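PDB 3D0K: putative poly(3-hydroxybutyrate) depolymerase LpqC from Bordetella parapertussis 12822, which probably hydrolyses ester bonds, perhaps those of poly(3-hydroxybutyrate) or related short esters. Local coordinates for residues A[57-69]-A[87-101]. Residues are numbered along the deposited sequence; the frame is centred on the assembly and turned at random.
Sequences VVVQHGVLRNGAD and APTFSDEIWPGVESY. With FMT (formic acid), chain K; SO4 (sulfate ion), chain I.
Arg65, Tyr101 and His61 tie the loop after strand 56-60 to the longer loop after strand 84-89, a worked example of one arginine joining two loops through backbone carbonyls. The Arg65 guanidinium grips Trp95 O end-on with two nitrogens, NH1 at 2.9 Å and NH2 at 2.8 Å, while NH2 also donates to Phe90 O; both oxygens lie in its plane. Its faces are covered too. Asp92 OD1 sits over one, 3.3 Å from Arg65 CZ, in a salt bridge of charges alone, and Tyr101 CB covers the opposite face. A water links the same Asp92 oxygen to Val63 O.

With CG anti to the backbone N (chi1 178°), Tyr101 reaches across to His61, and its OH donates to His61 O at 2.7 Å. His61 CE1 lies over one face of the Tyr101 ring, offset toward its rim, the two planes inclined obliquely at 38°. Both imidazole nitrogens are engaged: ND1 donates to Gly62 O, and His61 NE2 accepts an almost straight bond from Phe90 N (3.0 Å, 172°), which lies in the ring plane. Together these two bonds fix the ring's rotation.

Tyr101 also touches the presumed nucleophile elbow around Ser148, and Gly62 the probable Ser148-His271-Asp216 triad. Loops converging beyond the C-terminal ends of parallel strands to frame such a site are characteristic of the alpha/beta-hydrolase fold.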
loop_
_atom_site.group_PDB
_atom_site.type_symbol
_atom_site.label_atom_id
_atom_site.label_comp_id
_atom_site.label_asym_id
_atom_site.label_seq_id
_atom_site.Cartn_x
_atom_site.Cartn_y
_atom_site.Cartn_z
ATOM N N VAL A 57 -8.048 8.219 -0.866
ATOM C CA VAL A 57 -7.468 6.901 -1.134
ATOM C C VAL A 57 -5.991 7.068 -1.525
ATOM O O VAL A 57 -5.666 7.761 -2.464
ATOM C CB VAL A 57 -8.255 6.164 -2.239
ATOM C CG1 VAL A 57 -7.622 4.765 -2.407
ATOM C CG2 VAL A 57 -9.786 6.125 -1.853
ATOM N N VAL A 58 -5.087 6.455 -0.761
ATOM C CA VAL A 58 -3.648 6.492 -1.086
ATOM C C VAL A 58 -3.439 5.214 -1.940
ATOM O O VAL A 58 -3.819 4.138 -1.520
ATOM C CB VAL A 58 -2.794 6.486 0.162
ATOM C CG1 VAL A 58 -1.293 6.453 -0.173
ATOM C CG2 VAL A 58 -3.099 7.767 1.056
ATOM N N VAL A 59 -2.868 5.356 -3.127
ATOM C CA VAL A 59 -2.691 4.201 -4.033
ATOM C C VAL A 59 -1.211 3.986 -4.272
ATOM O O VAL A 59 -0.531 4.907 -4.755
ATOM C CB VAL A 59 -3.430 4.479 -5.368
ATOM C CG1 VAL A 59 -3.128 3.424 -6.379
ATOM C CG2 VAL A 59 -4.934 4.610 -5.133
ATOM N N GLN A 60 -0.689 2.788 -3.984
ATOM C CA GLN A 60 0.734 2.524 -4.245
ATOM C C GLN A 60 0.986 1.623 -5.458
ATOM O O GLN A 60 0.467 0.524 -5.496
ATOM C CB GLN A 60 1.418 1.938 -3.035
ATOM C CG GLN A 60 1.460 2.891 -1.822
ATOM C CD GLN A 60 2.319 4.123 -2.118
ATOM O OE1 GLN A 60 3.246 4.081 -2.978
ATOM N NE2 GLN A 60 2.049 5.207 -1.411
ATOM N N HIS A 61 1.793 2.125 -6.389
ATOM C CA HIS A 61 2.084 1.491 -7.710
ATOM C C HIS A 61 2.883 0.207 -7.525
ATOM O O HIS A 61 3.449 -0.031 -6.462
ATOM C CB HIS A 61 2.857 2.495 -8.609
ATOM C CG HIS A 61 4.109 3.076 -7.977
ATOM N ND1 HIS A 61 5.164 2.305 -7.530
ATOM C CD2 HIS A 61 4.464 4.368 -7.723
ATOM C CE1 HIS A 61 6.108 3.087 -7.031
ATOM N NE2 HIS A 61 5.713 4.343 -7.163
ATOM N N GLY A 62 2.962 -0.634 -8.558
ATOM C CA GLY A 62 3.840 -1.789 -8.429
ATOM C C GLY A 62 5.261 -1.480 -8.915
ATOM O O GLY A 62 5.752 -0.334 -8.795
ATOM N N VAL A 63 5.879 -2.492 -9.512
ATOM C CA VAL A 63 7.315 -2.511 -9.818
ATOM C C VAL A 63 7.703 -1.506 -10.916
ATOM O O VAL A 63 8.804 -0.920 -10.875
ATOM C CB VAL A 63 7.799 -3.978 -10.144
ATOM C CG1 VAL A 63 7.235 -4.473 -11.485
ATOM C CG2 VAL A 63 9.352 -4.076 -10.087
ATOM N N LEU A 64 6.757 -1.254 -11.829
ATOM C CA LEU A 64 6.981 -0.305 -12.940
ATOM C C LEU A 64 7.094 1.153 -12.481
ATOM O O LEU A 64 7.542 2.003 -13.253
ATOM C CB LEU A 64 5.862 -0.434 -13.976
ATOM C CG LEU A 64 5.646 -1.862 -14.517
ATOM C CD1 LEU A 64 4.413 -1.881 -15.442
ATOM C CD2 LEU A 64 6.874 -2.345 -15.224
ATOM N N ARG A 65 6.724 1.425 -11.226
ATOM C CA ARG A 65 6.757 2.779 -10.657
ATOM C C ARG A 65 5.826 3.732 -11.435
ATOM O O ARG A 65 6.082 4.931 -11.530
ATOM C CB ARG A 65 8.204 3.356 -10.573
ATOM C CG ARG A 65 9.277 2.421 -9.953
ATOM C CD ARG A 65 8.937 1.770 -8.587
ATOM N NE ARG A 65 10.120 1.026 -8.061
ATOM C CZ ARG A 65 11.206 1.595 -7.518
ATOM N NH1 ARG A 65 12.184 0.811 -7.063
ATOM N NH2 ARG A 65 11.311 2.937 -7.416
ATOM N N ASN A 66 4.752 3.174 -11.980
ATOM C CA ASN A 66 3.812 3.923 -12.819
ATOM C C ASN A 66 2.677 4.515 -11.978
ATOM O O ASN A 66 1.501 4.156 -12.130
ATOM C CB ASN A 66 3.316 3.025 -13.981
ATOM C CG ASN A 66 2.668 1.687 -13.504
ATOM O OD1 ASN A 66 3.002 1.123 -12.444
ATOM N ND2 ASN A 66 1.707 1.210 -14.287
ATOM N N GLY A 67 3.024 5.421 -11.059
ATOM C CA GLY A 67 2.005 6.039 -10.234
ATOM C C GLY A 67 0.916 6.761 -11.014
ATOM O O GLY A 67 -0.239 6.788 -10.585
ATOM N N ALA A 68 1.285 7.395 -12.130
ATOM C CA ALA A 68 0.291 8.135 -12.935
ATOM C C ALA A 68 -0.752 7.175 -13.482
ATOM O O ALA A 68 -1.960 7.452 -13.467
ATOM C CB ALA A 68 0.979 8.959 -14.061
ATOM N N ASP A 69 -0.280 6.009 -13.937
ATOM C CA ASP A 69 -1.176 4.951 -14.370
ATOM C C ASP A 69 -2.099 4.486 -13.256
ATOM O O ASP A 69 -3.312 4.383 -13.455
ATOM C CB ASP A 69 -0.372 3.736 -14.825
ATOM C CG ASP A 69 0.206 3.881 -16.232
ATOM O OD1 ASP A 69 -0.132 4.853 -16.968
ATOM O OD2 ASP A 69 1.014 2.985 -16.590
ATOM N N ALA A 87 -1.462 9.170 -5.306
ATOM C CA ALA A 87 -0.532 8.098 -5.616
ATOM C C ALA A 87 0.927 8.568 -5.411
ATOM O O ALA A 87 1.532 9.133 -6.351
ATOM C CB ALA A 87 -0.780 7.588 -7.009
ATOM N N PRO A 88 1.474 8.356 -4.189
ATOM C CA PRO A 88 2.881 8.678 -3.948
ATOM C C PRO A 88 3.722 7.804 -4.874
ATOM O O PRO A 88 3.644 6.572 -4.801
ATOM C CB PRO A 88 3.101 8.301 -2.470
ATOM C CG PRO A 88 1.667 8.312 -1.849
ATOM C CD PRO A 88 0.823 7.779 -2.987
ATOM N N THR A 89 4.559 8.458 -5.690
ATOM C CA THR A 89 5.235 7.813 -6.806
ATOM C C THR A 89 6.750 7.902 -6.658
ATOM O O THR A 89 7.297 8.995 -6.614
ATOM C CB THR A 89 4.795 8.477 -8.105
ATOM O OG1 THR A 89 3.364 8.399 -8.168
ATOM C CG2 THR A 89 5.393 7.771 -9.283
ATOM N N PHE A 90 7.412 6.736 -6.636
ATOM C CA PHE A 90 8.861 6.663 -6.301
ATOM C C PHE A 90 9.593 6.157 -7.526
ATOM O O PHE A 90 9.491 4.985 -7.879
ATOM C CB PHE A 90 9.075 5.740 -5.064
ATOM C CG PHE A 90 8.367 6.235 -3.829
ATOM C CD1 PHE A 90 8.952 7.186 -3.014
ATOM C CD2 PHE A 90 7.061 5.800 -3.529
ATOM C CE1 PHE A 90 8.289 7.657 -1.904
ATOM C CE2 PHE A 90 6.387 6.250 -2.434
ATOM C CZ PHE A 90 6.983 7.215 -1.624
ATOM N N SER A 91 10.280 7.062 -8.207
ATOM C CA SER A 91 10.858 6.738 -9.482
ATOM C C SER A 91 12.028 5.779 -9.324
ATOM O O SER A 91 12.666 5.754 -8.283
ATOM C CB SER A 91 11.330 8.019 -10.177
ATOM O OG SER A 91 12.435 8.581 -9.483
ATOM N N ASP A 92 12.290 4.990 -10.353
ATOM C CA ASP A 92 13.460 4.112 -10.366
ATOM C C ASP A 92 14.753 4.910 -10.251
ATOM O O ASP A 92 15.748 4.433 -9.659
ATOM C CB ASP A 92 13.484 3.318 -11.644
ATOM C CG ASP A 92 12.615 2.097 -11.592
ATOM O OD1 ASP A 92 12.544 1.430 -10.527
ATOM O OD2 ASP A 92 12.004 1.778 -12.642
ATOM N N GLU A 93 14.747 6.131 -10.792
ATOM C CA GLU A 93 15.959 6.934 -10.777
ATOM C C GLU A 93 16.328 7.416 -9.383
ATOM O O GLU A 93 17.475 7.343 -9.011
ATOM C CB GLU A 93 15.865 8.132 -11.736
ATOM C CG GLU A 93 17.173 8.402 -12.429
ATOM C CD GLU A 93 17.516 9.897 -12.549
ATOM O OE1 GLU A 93 16.582 10.765 -12.611
ATOM O OE2 GLU A 93 18.754 10.189 -12.598
ATOM N N ILE A 94 15.360 7.862 -8.595
ATOM C CA ILE A 94 15.656 8.406 -7.256
ATOM C C ILE A 94 15.500 7.374 -6.117
ATOM O O ILE A 94 16.132 7.506 -5.041
ATOM C CB ILE A 94 14.775 9.647 -6.977
ATOM C CG1 ILE A 94 14.994 10.685 -8.079
ATOM C CG2 ILE A 94 15.034 10.252 -5.583
ATOM C CD1 ILE A 94 14.002 11.826 -8.093
ATOM N N TRP A 95 14.660 6.366 -6.359
ATOM C CA TRP A 95 14.391 5.307 -5.366
ATOM C C TRP A 95 14.676 3.930 -5.984
ATOM O O TRP A 95 13.774 3.122 -6.178
ATOM C CB TRP A 95 12.938 5.393 -4.912
ATOM C CG TRP A 95 12.624 6.706 -4.301
ATOM C CD1 TRP A 95 12.272 7.859 -4.964
ATOM C CD2 TRP A 95 12.612 7.022 -2.906
ATOM N NE1 TRP A 95 12.050 8.879 -4.058
ATOM C CE2 TRP A 95 12.240 8.400 -2.790
ATOM C CE3 TRP A 95 12.868 6.283 -1.737
ATOM C CZ2 TRP A 95 12.112 9.048 -1.554
ATOM C CZ3 TRP A 95 12.752 6.931 -0.497
ATOM C CH2 TRP A 95 12.392 8.310 -0.420
ATOM N N PRO A 96 15.954 3.658 -6.295
ATOM C CA PRO A 96 16.253 2.458 -7.089
ATOM C C PRO A 96 16.063 1.115 -6.347
ATOM O O PRO A 96 16.369 0.992 -5.159
ATOM C CB PRO A 96 17.734 2.674 -7.495
ATOM C CG PRO A 96 18.275 3.491 -6.368
ATOM C CD PRO A 96 17.184 4.402 -5.928
ATOM N N GLY A 97 15.557 0.117 -7.076
ATOM C CA GLY A 97 15.502 -1.263 -6.589
ATOM C C GLY A 97 14.402 -1.518 -5.568
ATOM O O GLY A 97 13.798 -0.592 -5.003
ATOM N N VAL A 98 14.159 -2.797 -5.310
ATOM C CA VAL A 98 13.281 -3.197 -4.218
ATOM C C VAL A 98 13.791 -2.642 -2.859
ATOM O O VAL A 98 12.996 -2.467 -1.949
ATOM C CB VAL A 98 13.092 -4.742 -4.162
ATOM C CG1 VAL A 98 12.489 -5.262 -5.499
ATOM C CG2 VAL A 98 14.393 -5.464 -3.793
ATOM N N GLU A 99 15.100 -2.367 -2.731
ATOM C CA GLU A 99 15.642 -1.859 -1.465
ATOM C C GLU A 99 15.012 -0.526 -1.056
ATOM O O GLU A 99 14.761 -0.293 0.142
ATOM C CB GLU A 99 17.195 -1.773 -1.495
ATOM C CG GLU A 99 17.864 -3.179 -1.573
ATOM C CD GLU A 99 17.960 -3.743 -3.017
ATOM O OE1 GLU A 99 18.633 -4.786 -3.149
ATOM O OE2 GLU A 99 17.437 -3.147 -4.015
ATOM N N SER A 100 14.732 0.348 -2.040
ATOM C CA SER A 100 14.288 1.701 -1.727
ATOM C C SER A 100 12.786 1.811 -1.675
ATOM O O SER A 100 12.253 2.709 -0.996
ATOM C CB SER A 100 14.779 2.717 -2.784
ATOM O OG SER A 100 16.189 2.612 -2.993
ATOM N N TYR A 101 12.102 0.990 -2.462
ATOM C CA TYR A 101 10.664 1.112 -2.537
ATOM C C TYR A 101 9.980 -0.028 -1.741
ATOM O O TYR A 101 9.540 0.203 -0.626
ATOM C CB TYR A 101 10.169 1.153 -4.012
ATOM C CG TYR A 101 8.635 1.221 -4.108
ATOM C CD1 TYR A 101 7.929 2.234 -3.443
ATOM C CD2 TYR A 101 7.912 0.306 -4.903
ATOM C CE1 TYR A 101 6.543 2.325 -3.551
ATOM C CE2 TYR A 101 6.478 0.379 -5.007
ATOM C CZ TYR A 101 5.824 1.410 -4.314
ATOM O OH TYR A 101 4.440 1.485 -4.402
HETATM C C FMT K . 3.780 7.042 -14.890
HETATM O O1 FMT K . 2.897 6.159 -15.179
HETATM O O2 FMT K . 4.081 7.533 -13.721
HETATM S S SO4 I . 15.447 -4.792 -8.281
HETATM O O1 SO4 I . 15.047 -6.206 -8.285
HETATM O O2 SO4 I . 15.741 -4.369 -6.909
HETATM O O3 SO4 I . 16.618 -4.668 -9.162
HETATM O O4 SO4 I . 14.350 -3.992 -8.844
HETATM O O HOH W 1 1.709 5.055 -6.285
HETATM O O HOH W 2 11.563 -1.122 -10.518
#